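Local atomic coordinates of argininosuccinate lyase (Chelativorans sp., PDB entry 6RXA), a protein that acts as a C-N lyase (EDDS lyase) of the aspartase/fumarase superfamily and is probably able to split argininosuccinate into fumarate and L-arginine. Residues V378-R383 with A421-S426; V51-E56 with D213-L218; A134-R139 with A463-D468; A19-E24 with A274-T279; L33-A38 with R324-P329. The protein carries 2 engineered substitutions. All coordinates share one frame; numbering follows the deposited sequence.

Interaction 1. Residues V378-R383 with A421-S426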
# COMPACT_ATOMS: atom_id res chain seq x y z
N VAL A 378 -46.40 13.59 22.44
CA VAL A 378 -46.49 14.83 23.21
C VAL A 378 -45.87 16.02 22.50
O VAL A 378 -45.94 17.15 23.02
CB VAL A 378 -45.94 14.68 24.64
CG1 VAL A 378 -46.55 13.45 25.32
CG2 VAL A 378 -44.43 14.59 24.64
N GLY A 379 -45.25 15.82 21.34
CA GLY A 379 -44.80 16.92 20.51
C GLY A 379 -43.54 17.63 20.96
O GLY A 379 -43.20 18.67 20.38
N ILE A 380 -42.84 17.11 21.98
CA ILE A 380 -41.55 17.68 22.35
C ILE A 380 -40.57 17.49 21.18
O ILE A 380 -40.79 16.68 20.28
CB ILE A 380 -40.99 17.05 23.63
CG1 ILE A 380 -40.82 15.55 23.49
CG2 ILE A 380 -41.93 17.33 24.81
CD1 ILE A 380 -40.41 14.86 24.80
N ASP A 381 -39.48 18.27 21.21
CA ASP A 381 -38.47 18.16 20.16
C ASP A 381 -37.60 16.93 20.40
O ASP A 381 -37.56 16.39 21.51
CB ASP A 381 -37.59 19.42 20.10
CG ASP A 381 -36.69 19.55 21.31
OD1 ASP A 381 -37.17 19.97 22.38
OD2 ASP A 381 -35.49 19.23 21.18
N TYR A 382 -36.88 16.51 19.36
CA TYR A 382 -36.16 15.24 19.44
C TYR A 382 -35.04 15.30 20.48
O TYR A 382 -34.75 14.31 21.15
CB TYR A 382 -35.60 14.81 18.08
CG TYR A 382 -35.22 13.35 18.16
CD1 TYR A 382 -36.17 12.37 17.96
CD2 TYR A 382 -33.94 12.96 18.54
CE1 TYR A 382 -35.87 11.03 18.09
CE2 TYR A 382 -33.62 11.61 18.68
CZ TYR A 382 -34.60 10.66 18.45
OH TYR A 382 -34.32 9.32 18.58
N ARG A 383 -34.38 16.45 20.61
CA ARG A 383 -33.25 16.55 21.53
C ARG A 383 -33.71 16.39 22.99
O ARG A 383 -33.03 15.73 23.77
CB ARG A 383 -32.50 17.87 21.29
CG ARG A 383 -31.11 17.97 21.92
CD ARG A 383 -30.20 16.80 21.55
NE ARG A 383 -30.10 16.62 20.10
CZ ARG A 383 -30.06 15.45 19.49
NH1 ARG A 383 -29.98 15.39 18.16
NH2 ARG A 383 -30.09 14.32 20.20
N ALA A 421 -40.86 17.70 35.21
CA ALA A 421 -42.24 17.47 34.86
C ALA A 421 -42.42 16.04 34.35
O ALA A 421 -41.51 15.46 33.74
CB ALA A 421 -42.69 18.43 33.75
N GLY A 422 -43.60 15.49 34.61
CA GLY A 422 -43.97 14.22 34.03
C GLY A 422 -44.22 14.37 32.53
O GLY A 422 -43.95 15.40 31.91
N ILE A 423 -44.75 13.30 31.95
CA ILE A 423 -44.99 13.28 30.51
C ILE A 423 -46.25 12.48 30.24
O ILE A 423 -46.47 11.43 30.85
CB ILE A 423 -43.76 12.77 29.73
CG1 ILE A 423 -44.01 12.88 28.22
CG2 ILE A 423 -43.42 11.35 30.15
CD1 ILE A 423 -42.76 13.27 27.42
N ASN A 424 -47.06 12.97 29.31
CA ASN A 424 -48.42 12.46 29.11
C ASN A 424 -48.41 11.33 28.08
O ASN A 424 -48.82 11.49 26.92
CB ASN A 424 -49.35 13.60 28.70
CG ASN A 424 -50.75 13.44 29.24
OD1 ASN A 424 -50.94 13.03 30.38
ND2 ASN A 424 -51.74 13.76 28.42
N VAL A 425 -47.93 10.17 28.52
CA VAL A 425 -47.94 8.95 27.72
C VAL A 425 -48.41 7.80 28.61
O VAL A 425 -48.27 7.83 29.84
CB VAL A 425 -46.57 8.61 27.09
CG1 VAL A 425 -46.11 9.75 26.18
CG2 VAL A 425 -45.54 8.33 28.17
N SER A 426 -48.96 6.78 27.97
CA SER A 426 -49.57 5.66 28.68
C SER A 426 -48.62 4.48 28.77
O SER A 426 -47.61 4.39 28.06
CB SER A 426 -50.84 5.21 27.95
OG SER A 426 -50.51 4.62 26.71

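Interaction 2. Residues V51-E56 with D213-L218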
# COMPACT_ATOMS: atom_id res chain seq x y z
N VAL A 51 -1.68 -16.73 -37.25
CA VAL A 51 -1.34 -17.46 -38.47
C VAL A 51 -2.54 -17.55 -39.41
O VAL A 51 -2.39 -17.37 -40.63
CB VAL A 51 -0.78 -18.85 -38.10
CG1 VAL A 51 -0.77 -19.76 -39.30
CG2 VAL A 51 0.63 -18.71 -37.52
N VAL A 52 -3.73 -17.83 -38.89
CA VAL A 52 -4.94 -17.84 -39.72
C VAL A 52 -5.15 -16.48 -40.38
O VAL A 52 -5.40 -16.39 -41.58
CB VAL A 52 -6.16 -18.28 -38.89
CG1 VAL A 52 -7.44 -18.04 -39.66
CG2 VAL A 52 -6.02 -19.74 -38.49
N MET A 53 -5.01 -15.41 -39.60
CA MET A 53 -5.15 -14.07 -40.17
C MET A 53 -4.10 -13.81 -41.24
O MET A 53 -4.42 -13.25 -42.30
CB MET A 53 -5.07 -13.02 -39.05
CG MET A 53 -5.18 -11.57 -39.53
SD MET A 53 -3.58 -10.88 -40.01
CE MET A 53 -2.71 -10.90 -38.45
N LEU A 54 -2.85 -14.20 -41.00
CA LEU A 54 -1.83 -13.98 -42.02
C LEU A 54 -2.18 -14.73 -43.30
O LEU A 54 -1.84 -14.28 -44.40
CB LEU A 54 -0.46 -14.46 -41.55
CG LEU A 54 0.21 -13.74 -40.40
CD1 LEU A 54 1.55 -14.38 -40.10
CD2 LEU A 54 0.40 -12.27 -40.73
N THR A 55 -2.85 -15.88 -43.16
CA THR A 55 -3.26 -16.65 -44.33
C THR A 55 -4.37 -15.93 -45.09
O THR A 55 -4.31 -15.81 -46.32
CB THR A 55 -3.74 -18.03 -43.89
OG1 THR A 55 -2.77 -18.61 -43.01
CG2 THR A 55 -3.89 -18.95 -45.11
N GLU A 56 -5.38 -15.42 -44.37
CA GLU A 56 -6.43 -14.63 -45.01
C GLU A 56 -5.83 -13.45 -45.77
O GLU A 56 -6.33 -13.07 -46.83
CB GLU A 56 -7.43 -14.10 -43.98
CG GLU A 56 -8.22 -15.16 -43.24
CD GLU A 56 -9.42 -14.59 -42.49
OE1 GLU A 56 -10.22 -15.39 -41.95
OE2 GLU A 56 -9.57 -13.35 -42.44
N ASP A 213 -8.84 -6.59 -36.99
CA ASP A 213 -10.19 -6.99 -36.59
C ASP A 213 -10.38 -8.50 -36.70
O ASP A 213 -11.12 -9.08 -35.90
CB ASP A 213 -11.22 -6.26 -37.45
CG ASP A 213 -11.30 -4.78 -37.14
OD1 ASP A 213 -11.21 -4.41 -35.96
OD2 ASP A 213 -11.45 -3.98 -38.09
N ARG A 214 -9.74 -9.15 -37.67
CA ARG A 214 -9.90 -10.60 -37.80
C ARG A 214 -9.24 -11.33 -36.64
O ARG A 214 -9.82 -12.25 -36.05
CB ARG A 214 -9.33 -11.08 -39.14
CG ARG A 214 -9.20 -12.61 -39.28
CD ARG A 214 -10.54 -13.35 -39.39
NE ARG A 214 -11.44 -12.67 -40.32
CZ ARG A 214 -12.67 -12.28 -40.02
NH1 ARG A 214 -13.39 -11.65 -40.93
NH2 ARG A 214 -13.20 -12.55 -38.83
N THR A 215 -7.99 -10.97 -36.32
CA THR A 215 -7.31 -11.64 -35.22
C THR A 215 -8.12 -11.47 -33.94
O THR A 215 -8.28 -12.42 -33.16
CB THR A 215 -5.91 -11.05 -35.04
OG1 THR A 215 -5.34 -10.81 -36.34
CG2 THR A 215 -5.03 -12.01 -34.28
N SER A 216 -8.63 -10.26 -33.72
CA SER A 216 -9.44 -9.95 -32.55
C SER A 216 -10.68 -10.83 -32.49
O SER A 216 -10.97 -11.43 -31.46
CB SER A 216 -9.82 -8.47 -32.61
OG SER A 216 -10.63 -8.09 -31.52
N ALA A 217 -11.40 -10.94 -33.61
CA ALA A 217 -12.61 -11.75 -33.64
C ALA A 217 -12.30 -13.23 -33.40
O ALA A 217 -13.04 -13.91 -32.68
CB ALA A 217 -13.30 -11.56 -34.99
N LEU A 218 -11.23 -13.74 -34.01
CA LEU A 218 -10.87 -15.14 -33.83
C LEU A 218 -10.57 -15.48 -32.38
O LEU A 218 -10.71 -16.64 -31.97
CB LEU A 218 -9.67 -15.45 -34.72
CG LEU A 218 -9.96 -15.60 -36.22
CD1 LEU A 218 -8.66 -15.59 -37.00
CD2 LEU A 218 -10.75 -16.89 -36.46

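Interaction 3. Residues A134-R139 with A463-D468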
# COMPACT_ATOMS: atom_id res chain seq x y z
N ALA A 134 -18.45 -16.78 -9.52
CA ALA A 134 -18.35 -17.02 -8.08
C ALA A 134 -19.09 -15.94 -7.29
O ALA A 134 -19.78 -16.25 -6.30
CB ALA A 134 -16.88 -17.09 -7.65
N VAL A 135 -18.98 -14.67 -7.71
CA VAL A 135 -19.68 -13.59 -7.02
C VAL A 135 -21.19 -13.72 -7.17
O VAL A 135 -21.93 -13.46 -6.23
CB VAL A 135 -19.16 -12.22 -7.49
CG1 VAL A 135 -19.96 -11.08 -6.86
CG2 VAL A 135 -17.69 -12.07 -7.13
N ILE A 136 -21.66 -14.17 -8.34
CA ILE A 136 -23.09 -14.45 -8.50
C ILE A 136 -23.53 -15.55 -7.54
O ILE A 136 -24.57 -15.45 -6.89
CB ILE A 136 -23.41 -14.79 -9.97
CG1 ILE A 136 -23.30 -13.55 -10.85
CG2 ILE A 136 -24.80 -15.42 -10.07
CD1 ILE A 136 -23.41 -13.88 -12.34
N GLY A 137 -22.73 -16.62 -7.43
CA GLY A 137 -23.08 -17.69 -6.51
C GLY A 137 -23.14 -17.22 -5.07
O GLY A 137 -23.99 -17.66 -4.29
N TYR A 138 -22.24 -16.32 -4.70
CA TYR A 138 -22.24 -15.72 -3.36
C TYR A 138 -23.48 -14.88 -3.15
O TYR A 138 -24.17 -15.03 -2.14
CB TYR A 138 -20.96 -14.89 -3.26
CG TYR A 138 -20.60 -14.19 -1.96
CD1 TYR A 138 -20.93 -14.70 -0.73
CD2 TYR A 138 -19.86 -13.01 -2.01
CE1 TYR A 138 -20.54 -14.05 0.44
CE2 TYR A 138 -19.47 -12.36 -0.86
CZ TYR A 138 -19.82 -12.88 0.37
OH TYR A 138 -19.45 -12.23 1.53
N ARG A 139 -23.82 -14.04 -4.14
CA ARG A 139 -25.03 -13.24 -4.03
C ARG A 139 -26.27 -14.12 -3.97
O ARG A 139 -27.21 -13.84 -3.20
CB ARG A 139 -25.11 -12.23 -5.17
CG ARG A 139 -26.28 -11.27 -5.03
CD ARG A 139 -26.34 -10.30 -6.17
NE ARG A 139 -27.38 -9.31 -5.93
CZ ARG A 139 -27.85 -8.48 -6.84
NH1 ARG A 139 -27.42 -8.55 -8.09
NH2 ARG A 139 -28.77 -7.58 -6.51
N ALA A 463 -34.67 -10.50 -9.63
CA ALA A 463 -34.69 -10.07 -11.02
C ALA A 463 -33.30 -9.65 -11.48
O ALA A 463 -32.90 -9.95 -12.61
CB ALA A 463 -35.69 -8.93 -11.19
N GLU A 464 -32.55 -8.95 -10.62
CA GLU A 464 -31.18 -8.57 -10.96
C GLU A 464 -30.30 -9.79 -11.15
O GLU A 464 -29.47 -9.83 -12.06
CB GLU A 464 -30.63 -7.62 -9.89
CG GLU A 464 -31.22 -6.22 -9.98
CD GLU A 464 -30.68 -5.24 -8.94
OE1 GLU A 464 -29.86 -5.61 -8.07
OE2 GLU A 464 -31.10 -4.07 -8.99
N LEU A 465 -30.47 -10.82 -10.30
CA LEU A 465 -29.65 -12.02 -10.42
C LEU A 465 -29.91 -12.74 -11.74
O LEU A 465 -28.98 -13.30 -12.34
CB LEU A 465 -29.95 -12.96 -9.25
CG LEU A 465 -29.18 -12.64 -7.97
CD1 LEU A 465 -29.84 -13.31 -6.77
CD2 LEU A 465 -27.73 -13.10 -8.11
N HIS A 466 -31.16 -12.75 -12.19
CA HIS A 466 -31.46 -13.29 -13.51
C HIS A 466 -30.67 -12.55 -14.59
O HIS A 466 -30.10 -13.18 -15.49
CB HIS A 466 -32.96 -13.18 -13.78
CG HIS A 466 -33.37 -13.75 -15.10
ND1 HIS A 466 -33.57 -15.09 -15.29
CD2 HIS A 466 -33.57 -13.15 -16.30
CE1 HIS A 466 -33.90 -15.30 -16.56
NE2 HIS A 466 -33.91 -14.14 -17.19
N LYS A 467 -30.60 -11.22 -14.50
CA LYS A 467 -29.82 -10.45 -15.47
C LYS A 467 -28.32 -10.70 -15.31
O LYS A 467 -27.60 -10.76 -16.32
CB LYS A 467 -30.15 -8.96 -15.32
CG LYS A 467 -31.57 -8.59 -15.74
CD LYS A 467 -31.82 -7.10 -15.49
CE LYS A 467 -32.41 -6.39 -16.70
NZ LYS A 467 -33.84 -6.05 -16.48
N ASP A 468 -27.84 -10.84 -14.07
CA ASP A 468 -26.43 -11.17 -13.84
C ASP A 468 -26.06 -12.46 -14.56
O ASP A 468 -25.02 -12.55 -15.23
CB ASP A 468 -26.16 -11.38 -12.33
CG ASP A 468 -26.34 -10.13 -11.46
OD1 ASP A 468 -26.16 -8.98 -11.93
OD2 ASP A 468 -26.64 -10.31 -10.25
O HOH W 1 -27.30 -6.99 -10.59

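Interaction 4. Residues A19-E24 with A274-T279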
# COMPACT_ATOMS: atom_id res chain seq x y z
N ALA A 19 -16.19 -28.90 4.77
CA ALA A 19 -16.92 -28.59 3.56
C ALA A 19 -15.93 -28.44 2.41
O ALA A 19 -14.81 -27.96 2.60
CB ALA A 19 -17.67 -27.27 3.72
N PRO A 20 -16.33 -28.79 1.18
CA PRO A 20 -15.40 -28.62 0.06
C PRO A 20 -14.95 -27.18 -0.10
O PRO A 20 -13.77 -26.94 -0.41
CB PRO A 20 -16.21 -29.10 -1.15
CG PRO A 20 -17.30 -29.94 -0.58
CD PRO A 20 -17.60 -29.42 0.78
N GLU A 21 -15.85 -26.22 0.12
CA GLU A 21 -15.47 -24.82 -0.02
C GLU A 21 -14.45 -24.40 1.03
O GLU A 21 -13.58 -23.56 0.76
CB GLU A 21 -16.72 -23.94 0.09
CG GLU A 21 -17.82 -24.26 -0.90
CD GLU A 21 -18.87 -25.20 -0.34
OE1 GLU A 21 -18.55 -26.06 0.52
OE2 GLU A 21 -20.03 -25.08 -0.76
N PHE A 22 -14.54 -24.99 2.22
CA PHE A 22 -13.57 -24.74 3.28
C PHE A 22 -12.23 -25.35 2.91
O PHE A 22 -11.19 -24.70 3.04
CB PHE A 22 -14.15 -25.33 4.57
CG PHE A 22 -13.33 -25.10 5.82
CD1 PHE A 22 -12.46 -24.03 5.95
CD2 PHE A 22 -13.45 -25.98 6.88
CE1 PHE A 22 -11.73 -23.85 7.13
CE2 PHE A 22 -12.72 -25.81 8.05
CZ PHE A 22 -11.86 -24.74 8.17
N GLN A 23 -12.25 -26.57 2.39
CA GLN A 23 -11.01 -27.20 1.96
C GLN A 23 -10.31 -26.39 0.87
O GLN A 23 -9.08 -26.39 0.81
CB GLN A 23 -11.32 -28.63 1.51
CG GLN A 23 -10.08 -29.43 1.08
CD GLN A 23 -9.15 -29.71 2.24
OE1 GLN A 23 -9.57 -30.15 3.31
NE2 GLN A 23 -7.86 -29.43 2.04
N GLU A 24 -11.06 -25.69 0.02
CA GLU A 24 -10.44 -24.89 -1.04
C GLU A 24 -9.43 -23.89 -0.47
O GLU A 24 -8.41 -23.60 -1.09
CB GLU A 24 -11.49 -24.16 -1.87
CG GLU A 24 -12.46 -25.06 -2.64
CD GLU A 24 -13.50 -24.27 -3.44
OE1 GLU A 24 -13.12 -23.22 -4.01
OE2 GLU A 24 -14.68 -24.70 -3.48
N ALA A 274 -20.62 -27.04 11.44
CA ALA A 274 -19.42 -27.80 11.79
C ALA A 274 -18.46 -27.93 10.61
O ALA A 274 -17.24 -27.94 10.81
CB ALA A 274 -19.81 -29.21 12.24
N SER A 275 -18.99 -28.03 9.39
CA SER A 275 -18.16 -28.22 8.21
C SER A 275 -17.38 -26.98 7.82
O SER A 275 -16.55 -27.05 6.91
CB SER A 275 -19.03 -28.67 7.03
OG SER A 275 -19.93 -27.67 6.60
N PHE A 276 -17.61 -25.85 8.49
CA PHE A 276 -16.88 -24.61 8.24
C PHE A 276 -16.08 -24.16 9.45
O PHE A 276 -15.56 -23.03 9.45
CB PHE A 276 -17.84 -23.52 7.74
CG PHE A 276 -18.24 -23.71 6.32
CD1 PHE A 276 -17.39 -23.32 5.30
CD2 PHE A 276 -19.43 -24.33 6.00
CE1 PHE A 276 -17.73 -23.54 3.98
CE2 PHE A 276 -19.77 -24.54 4.68
CZ PHE A 276 -18.93 -24.15 3.67
N ALA A 277 -15.91 -25.02 10.44
CA ALA A 277 -15.14 -24.70 11.63
C ALA A 277 -14.08 -25.77 11.85
O ALA A 277 -14.21 -26.91 11.41
CB ALA A 277 -16.04 -24.65 12.86
N GLY A 278 -13.03 -25.37 12.56
CA GLY A 278 -12.01 -26.30 13.00
C GLY A 278 -11.90 -26.34 14.51
O GLY A 278 -12.79 -25.85 15.21
N THR A 279 -10.83 -26.92 15.04
CA THR A 279 -10.62 -26.92 16.48
C THR A 279 -9.14 -26.69 16.74
O THR A 279 -8.38 -26.36 15.83
CB THR A 279 -11.17 -28.20 17.12
OG1 THR A 279 -11.18 -28.05 18.55
CG2 THR A 279 -10.35 -29.42 16.72

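Interaction 5. Residues L33-A38 with R324-P329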
# COMPACT_ATOMS: atom_id res chain seq x y z
N LEU A 33 -0.92 -22.16 -10.44
CA LEU A 33 0.02 -22.09 -11.54
C LEU A 33 0.85 -20.82 -11.45
O LEU A 33 0.40 -19.80 -10.92
CB LEU A 33 -0.75 -22.01 -12.86
CG LEU A 33 -1.64 -23.19 -13.20
CD1 LEU A 33 -2.34 -22.95 -14.51
CD2 LEU A 33 -0.80 -24.45 -13.25
N THR A 34 2.05 -20.87 -12.02
CA THR A 34 2.74 -19.62 -12.30
C THR A 34 1.97 -18.85 -13.39
O THR A 34 1.21 -19.43 -14.17
CB THR A 34 4.16 -19.85 -12.84
OG1 THR A 34 4.07 -20.56 -14.09
CG2 THR A 34 5.02 -20.62 -11.87
N LEU A 35 2.22 -17.55 -13.47
CA LEU A 35 1.62 -16.78 -14.56
C LEU A 35 2.04 -17.34 -15.92
O LEU A 35 1.21 -17.48 -16.83
CB LEU A 35 1.96 -15.29 -14.43
CG LEU A 35 1.23 -14.41 -15.45
CD1 LEU A 35 -0.26 -14.41 -15.28
CD2 LEU A 35 1.77 -12.97 -15.35
N THR A 36 3.33 -17.69 -16.08
CA THR A 36 3.78 -18.24 -17.36
C THR A 36 2.99 -19.48 -17.75
O THR A 36 2.54 -19.61 -18.90
CB THR A 36 5.28 -18.56 -17.27
OG1 THR A 36 6.00 -17.34 -17.07
CG2 THR A 36 5.75 -19.26 -18.53
N SER A 37 2.76 -20.39 -16.81
CA SER A 37 2.03 -21.61 -17.14
C SER A 37 0.55 -21.34 -17.38
O SER A 37 -0.07 -21.99 -18.24
CB SER A 37 2.22 -22.64 -16.04
OG SER A 37 3.54 -23.16 -16.07
N ALA A 38 -0.02 -20.38 -16.66
CA ALA A 38 -1.43 -20.05 -16.85
C ALA A 38 -1.68 -19.38 -18.20
O ALA A 38 -2.72 -19.63 -18.82
CB ALA A 38 -1.91 -19.15 -15.71
N ARG A 324 6.91 -3.94 -15.11
CA ARG A 324 5.56 -3.87 -14.59
C ARG A 324 5.21 -5.13 -13.82
O ARG A 324 5.52 -6.25 -14.25
CB ARG A 324 4.57 -3.67 -15.74
CG ARG A 324 4.72 -2.30 -16.42
CD ARG A 324 3.86 -2.16 -17.67
NE ARG A 324 4.27 -3.13 -18.69
CZ ARG A 324 3.76 -3.22 -19.91
NH1 ARG A 324 2.82 -2.39 -20.33
NH2 ARG A 324 4.21 -4.15 -20.74
N VAL A 325 4.56 -4.95 -12.69
CA VAL A 325 4.08 -6.05 -11.85
C VAL A 325 2.75 -6.57 -12.40
O VAL A 325 1.92 -5.80 -12.91
CB VAL A 325 3.98 -5.58 -10.38
CG1 VAL A 325 3.33 -6.61 -9.48
CG2 VAL A 325 5.39 -5.25 -9.87
N GLU A 326 2.57 -7.88 -12.29
CA GLU A 326 1.44 -8.59 -12.86
C GLU A 326 0.44 -8.98 -11.77
O GLU A 326 0.76 -9.02 -10.58
CB GLU A 326 1.93 -9.85 -13.58
CG GLU A 326 2.78 -9.55 -14.82
CD GLU A 326 3.98 -10.48 -14.98
OE1 GLU A 326 4.63 -10.85 -13.98
OE2 GLU A 326 4.28 -10.86 -16.13
N LEU A 327 -0.78 -9.29 -12.21
CA LEU A 327 -1.77 -9.94 -11.36
C LEU A 327 -1.65 -11.45 -11.59
O LEU A 327 -1.87 -11.92 -12.71
CB LEU A 327 -3.18 -9.48 -11.68
CG LEU A 327 -4.29 -10.05 -10.79
CD1 LEU A 327 -4.05 -9.78 -9.30
CD2 LEU A 327 -5.66 -9.48 -11.23
N GLU A 328 -1.29 -12.18 -10.55
CA GLU A 328 -0.88 -13.56 -10.72
C GLU A 328 -1.98 -14.55 -10.38
O GLU A 328 -2.90 -14.26 -9.60
CB GLU A 328 0.34 -13.83 -9.84
CG GLU A 328 1.46 -12.84 -10.14
CD GLU A 328 2.84 -13.39 -9.88
OE1 GLU A 328 3.59 -12.74 -9.12
OE2 GLU A 328 3.16 -14.45 -10.43
N PRO A 329 -1.91 -15.74 -10.95
CA PRO A 329 -2.95 -16.74 -10.72
C PRO A 329 -3.24 -17.01 -9.25
O PRO A 329 -4.41 -17.15 -8.86
CB PRO A 329 -2.41 -17.99 -11.44
CG PRO A 329 -1.56 -17.43 -12.54
CD PRO A 329 -0.92 -16.19 -11.96

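Interaction 1. Residues V378-R383 with A421-S426
Val378, Ile380, Ile423 and Val425 meet through methyl groups, and these apolar touches carry the contact. The two branches of Val378 divide the work. CG2 turns to the delta end of the isoleucine, with Val378 CG2 3.5 Å from Ile423 CD1, while CG1 faces the second valine, Val378 CG1 lying 3.8 Å from Val425 CG1. Ile380 brings only its tip: its CD1 is 3.9 Å from Ile423 CD1, and the two side chains cross at about a right angle. Ile423 reaches this place because its CG1 branch stands trans to the backbone N (chi1 -175°).

The arrangement joins two linkers between helices in the argininosuccinate lyase C-terminal region. Helix 367-378 ends at Val378, and Gly379 leaves the helical path with positive phi before Asp381 caps the next helix. In segment 421-426 the chain makes an inverse gamma turn centred on Asn424, closed by a weak bond from Val425 N to Ile423 O at 3.0 Å. Gln412 also donates to Ile423 O.

One contact is of apolar carbon with backbone oxygen: Val378 CG1 rests 3.4 Å from Asn424 O, where the gamma turn presents its carbonyl. An alanine in place of Val378 removes both branches, so that Val425 CG1 would probably lose its neighbour across this partly exposed seam and Ile423 CD1 would keep only Ile380.

Interaction 2. Residues V51-E56 with D213-L218
Met53 and Thr215 mark the near point of two helical segments, 51-56 and 213-218, that run roughly antiparallel at 142° with axes 9.2 Å apart; Met53 CA and Thr215 CA are 5.9 Å apart. Met53 leaves its helix with CG trans to the backbone N, then bends at both following torsions, and so curls around the threonine hydroxyl. Met53 CG is 3.3 Å and Met53 CE 3.4 Å from Thr215 OG1. That hydroxyl also has a weak bond to Asn211 O, one turn back.

Beside this pair, Val52 CG1 meets Leu218 CD1 at 3.8 Å. Val52 also lies on Leu486, Val490 and Ile493 of helix 451-500, which places the apolar part of the contact among three helices.

The charged pair stands at the more exposed border. Arg214 folds its chain at chi2 and chi3, which brings NE to the carboxylate: Arg214 NE donates to Glu56 OE2 at 2.9 Å, with a bent N-H...O angle of 133°. The oxygen lies close to the guanidinium plane and is met on its syn side, yet the two flat groups are turned 60° against each other.

A single bent bond between groups so turned is not the flat two-pronged pairing of arginine with a carboxylate. Because Glu56 closes helix 35-56, where a negative charge is usually unfavourable, the nearby arginine is likely to offset that cost.

Interaction 3. Residues A134-R139 with A463-D468
Arg139 NH2 donates to Glu464 OE1 at 2.7 Å in a nearly straight bond (166°), the oxygen lying in the guanidinium plane and met almost along its C-O direction. The other terminal nitrogen serves a second acid one turn further on: Arg139 NH1 has a weak bond to Asp468 OD2 at 2.9 Å, and a water accepting from Arg139 NH1 donates in turn to Asp468 OD1 at 2.7 Å. Ser176 takes up NE, so all three nitrogens of the guanidinium have partners. Asp468 OD1 has a further charged mate in Arg187, which makes the network wider than one arginine and two acids.

Full extension of Arg139, from a trans chi1 of -174° out to NE, carries the charge across the gap between helices whose axes lie 10.8 Å apart. Leu465 lies along the chain, with Leu465 CD2 3.7 Å from Arg139 CD and its CG over one face of the guanidinium. Ile136 CD1 packs 3.7 Å from Asp468 CB and lies against the stem of that acid. A leucine in place of Arg139 would probably leave Glu464 and Asp468 close together without the positive charge that now pairs with both.

The two segments run nearly antiparallel, at 162°, within the long helices 112-147 and 451-500. Helix 168-193 touches both through Leu183, while Tyr138 faces helices 236-262 and 329-348 within the bundle.

Interaction 4. Residues A19-E24 with A274-T279
Phe22 and Phe276 are brought together by different first torsions: Phe22 sets its ring trans to the backbone N (chi1 -176°), whereas Phe276 sets its ring trans to the carbonyl carbon (chi1 -76°). The torsion of Phe276 matters because its CB starts off away from segment 19-24, and the ring nevertheless comes back over it. Ala19 then sits on the face of that ring, its CB 3.7 Å from the Phe276 ring centroid and 25° off the normal, a CH-pi contact. The ring of Phe22 in turn has the backbone carbonyl of Phe276 over one face, and Phe22 CB is 3.9 Å from Phe276 CD1.

A backbone bond fixes the near ends. Ala19 N donates to Ser275 O at 2.9 Å; the same oxygen lies 3.3 Å from Phe22 CD2. Glu21 OE1 approaches Phe276 CZ at 3.7 Å, but the charge of Glu21 is met by Arg347.

Phe22 stacks edge-to-face with Tyr26, which binds fumarate in another structure of this protein, and touches the engineered Met290. Segment 274-279 leads directly into Ser280 and Ser281, which bind succinate. Its Gly278 and Thr279 stand at the start of the Ser-Ser-containing signature loop of the aspartase/fumarase superfamily, so the contact places the start of helix 20-31 beside the entry to that active-site loop.

Interaction 5. Residues L33-A38 with R324-P329
Leu35 and Pro329 meet where two helices begin: Thr34 is the N-cap of helix 35-56 and Glu328 that of helix 329-348, and the first turn of each helix follows at once. The tightly packed part is built on the proline ring. Pro329 CG lies 3.6 Å from Ala38 CB, and Pro329 CB is 3.4 Å from Leu33 O, a carbon-oxygen contact with the linker. The proline edge at CD meets the leucine, with Pro329 CD 3.7 Å from Leu35 CA and 3.8 Å from Leu35 CD1, the two side chains crossing at about a right angle. Phe123 of helix 112-147 touches Leu35, Ala38 and Pro329 together, closing this apolar corner with a third helix.

Leu35 departs from its backbone with CG trans to N (chi1 -173°), which carries its two methyls past the proline toward the loop. There Leu35 CD1 lies 3.9 Å from Leu327 O, and CD2 comes against the CB-CG stem and the carboxylate of Glu326. That last approach is less certain, since Glu326 has two conformers; its acid end forms a salt bridge with Lys297 of the fourth subunit.

Looser touches lie at the border. Leu33 is exposed and lends little beyond its carbonyl, and Glu328 OE2 comes no nearer than 4.3 Å to Leu35 CB. Asp29 of the fourth subunit packs on Thr34 and Glu328 here. The start of helix 35-56 is itself capped: Ser37 N donates to Thr34 OG1 at 3.0 Å, with an N-H...O angle of 160°.

In the fold
Interactions 2, 3 and 4 are largely buried, interaction 5 is partly so, and interaction 1 lies at the surface of the C-terminal region, its centre about 79 Å from that of interaction 2 on the other side of the chain's centre. Interactions 2 and 5 share helix 35-56, using its C-terminal and N-terminal ends respectively. The chemistry follows the place. Two helix pairs carry charge: a single bridge at the more exposed edge in interaction 2, but a largely buried salt-bridge network between two long helices in interaction 3. Interaction 1 relies on methyl groups, interaction 5 on a proline at a helix start, and interaction 4, next to the active site, on aromatic rings and one backbone bond.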